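Local coordinates for protein CghA (Chaetomium globosum, PDB 6KBC) that belongs to the Diels-Alderase family of the calycin clan, a two-domain, strand-rich fungal protein modelled here with the ligand WK1, at residues R293-A298 with E328-G333. Residues are numbered along the deposited sequence; the frame is centred on the assembly and turned at random.
Sequences RRDTAA and EFRSAG
R330 meets D295 end-on, NH1 donating to OD2 and NH2 to OD1, each at 3.0 Å. The two flat groups do not share a plane: guanidinium and carboxylate are turned 76° apart, and both nitrogens come down on the oxygens from above the carboxylate. NH1 has a second acceptor in A297 O, 2.7 Å away, which lies in the plane of the guanidinium and offers a lone pair. The carbonyl oxygen D295 O sits over the centre of one face of the same group, where it makes no hydrogen bond with R330. CG of R330 stands opposite the carbonyl carbon (chi1 -55°) and the chain then runs extended to NE, carrying the cation from the strand into the loop. On the other face of the D295 carboxylate, R293 binds side-on, with NE 2.9 Å from OD1 in a nearly straight bond and NH2 reaching OD2. The carboxylate sits between the two guanidiniums, with R293 NH2 and R330 NH1 3.9 Å apart. OD2 also accepts from A297 N, closing an Asx turn that bends the loop, which is consistent with A297 O being presented to NH1. The contact ties the loop between strands 288-289 and 302-308 to the end of strand 324-330, in the C-terminal calycin-type beta domain. At another edge of the R330 guanidinium and in its plane, E328 OE2 accepts from both NE and NH2, the latter at 3.0 Å, holding the guanidinium against rotation. R304 also bridges to E328 OE2, while K338 pairs with OE1 and donates to D295 O. Farther along, where the strand has given way to loop, the contact becomes methyl against backbone carbonyl: A298 CB lies 3.8 Å from S331 O, and A332 CB touches A298 O.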
loop_
_atom_site.group_PDB
_atom_site.type_symbol
_atom_site.label_atom_id
_atom_site.label_comp_id
_atom_site.label_asym_id
_atom_site.label_seq_id
_atom_site.Cartn_x
_atom_site.Cartn_y
_atom_site.Cartn_z
ATOM N N ARG A 293 -9.882 -15.877 16.436
ATOM C CA ARG A 293 -8.976 -16.910 16.905
ATOM C C ARG A 293 -7.796 -16.239 17.599
ATOM O O ARG A 293 -7.476 -15.081 17.331
ATOM C CB ARG A 293 -8.506 -17.796 15.743
ATOM C CG ARG A 293 -9.478 -18.967 15.461
ATOM C CD ARG A 293 -9.114 -19.741 14.201
ATOM N NE ARG A 293 -7.850 -20.463 14.367
ATOM C CZ ARG A 293 -7.332 -21.284 13.454
ATOM N NH1 ARG A 293 -7.983 -21.524 12.312
ATOM N NH2 ARG A 293 -6.168 -21.876 13.700
ATOM N N ARG A 294 -7.206 -16.941 18.566
ATOM C CA ARG A 294 -5.981 -16.445 19.193
ATOM C C ARG A 294 -5.158 -17.622 19.664
ATOM O O ARG A 294 -4.446 -17.536 20.672
ATOM C CB ARG A 294 -6.287 -15.470 20.336
ATOM C CG ARG A 294 -7.250 -16.005 21.358
ATOM C CD ARG A 294 -7.534 -14.980 22.450
ATOM N NE ARG A 294 -8.292 -13.824 21.952
ATOM C CZ ARG A 294 -8.740 -12.844 22.736
ATOM N NH1 ARG A 294 -8.530 -12.902 24.047
ATOM N NH2 ARG A 294 -9.420 -11.825 22.224
ATOM N N ASP A 295 -5.261 -18.718 18.939
ATOM C CA ASP A 295 -4.734 -20.014 19.302
ATOM C C ASP A 295 -3.272 -20.109 18.874
ATOM O O ASP A 295 -2.691 -19.153 18.357
ATOM C CB ASP A 295 -5.568 -21.073 18.611
ATOM C CG ASP A 295 -5.544 -20.904 17.106
ATOM O OD1 ASP A 295 -6.137 -19.919 16.595
ATOM O OD2 ASP A 295 -4.880 -21.721 16.442
ATOM N N THR A 296 -2.683 -21.291 19.027
ATOM C CA THR A 296 -1.287 -21.509 18.665
ATOM C C THR A 296 -1.112 -22.350 17.418
ATOM O O THR A 296 0.025 -22.671 17.073
ATOM C CB THR A 296 -0.536 -22.180 19.813
ATOM O OG1 THR A 296 -1.201 -23.401 20.166
ATOM C CG2 THR A 296 -0.517 -21.269 21.034
ATOM N N ALA A 297 -2.188 -22.750 16.745
ATOM C CA ALA A 297 -1.997 -23.570 15.560
ATOM C C ALA A 297 -1.197 -22.800 14.518
ATOM O O ALA A 297 -1.357 -21.588 14.348
ATOM C CB ALA A 297 -3.328 -24.021 14.972
ATOM N N ALA A 298 -0.312 -23.509 13.828
ATOM C CA ALA A 298 0.463 -22.858 12.789
ATOM C C ALA A 298 0.985 -23.885 11.796
ATOM O O ALA A 298 2.141 -24.303 11.894
ATOM C CB ALA A 298 1.618 -22.066 13.405
ATOM N N GLU A 328 -1.722 -10.101 14.597
ATOM C CA GLU A 328 -1.071 -11.239 15.225
ATOM C C GLU A 328 -0.405 -12.048 14.124
ATOM O O GLU A 328 -1.092 -12.652 13.298
ATOM C CB GLU A 328 -2.070 -12.082 15.999
ATOM C CG GLU A 328 -1.500 -13.348 16.596
ATOM C CD GLU A 328 -2.625 -14.301 16.908
ATOM O OE1 GLU A 328 -3.012 -14.378 18.083
ATOM O OE2 GLU A 328 -3.144 -14.938 15.963
ATOM N N PHE A 329 0.923 -12.051 14.102
ATOM C CA PHE A 329 1.658 -12.844 13.124
ATOM C C PHE A 329 2.020 -14.183 13.734
ATOM O O PHE A 329 2.364 -14.260 14.912
ATOM C CB PHE A 329 2.942 -12.126 12.680
ATOM C CG PHE A 329 2.704 -10.991 11.748
ATOM C CD1 PHE A 329 2.684 -11.200 10.383
ATOM C CD2 PHE A 329 2.505 -9.705 12.235
ATOM C CE1 PHE A 329 2.486 -10.134 9.511
ATOM C CE2 PHE A 329 2.301 -8.642 11.378
ATOM C CZ PHE A 329 2.295 -8.862 10.005
ATOM N N ARG A 330 1.952 -15.235 12.932
ATOM C CA ARG A 330 2.384 -16.551 13.370
ATOM C C ARG A 330 3.471 -17.061 12.440
ATOM O O ARG A 330 3.423 -16.838 11.227
ATOM C CB ARG A 330 1.232 -17.549 13.378
ATOM C CG ARG A 330 0.066 -17.079 14.191
ATOM C CD ARG A 330 -0.878 -18.222 14.509
ATOM N NE ARG A 330 -2.099 -17.678 15.070
ATOM C CZ ARG A 330 -3.194 -18.383 15.314
ATOM N NH1 ARG A 330 -3.211 -19.700 15.070
ATOM N NH2 ARG A 330 -4.272 -17.760 15.806
ATOM N N SER A 331 4.432 -17.758 13.015
ATOM C CA SER A 331 5.459 -18.449 12.255
ATOM C C SER A 331 5.236 -19.955 12.347
ATOM O O SER A 331 5.082 -20.492 13.449
ATOM C CB SER A 331 6.850 -18.108 12.788
ATOM O OG SER A 331 7.781 -19.061 12.302
ATOM N N ALA A 332 5.221 -20.631 11.195
ATOM C CA ALA A 332 5.260 -22.092 11.160
ATOM C C ALA A 332 6.687 -22.631 11.260
ATOM O O ALA A 332 6.913 -23.827 11.019
ATOM C CB ALA A 332 4.598 -22.616 9.885
ATOM N N GLY A 333 7.643 -21.766 11.586
ATOM C CA GLY A 333 9.003 -22.171 11.852
ATOM C C GLY A 333 9.074 -23.002 13.112
ATOM O O GLY A 333 8.115 -23.079 13.896
#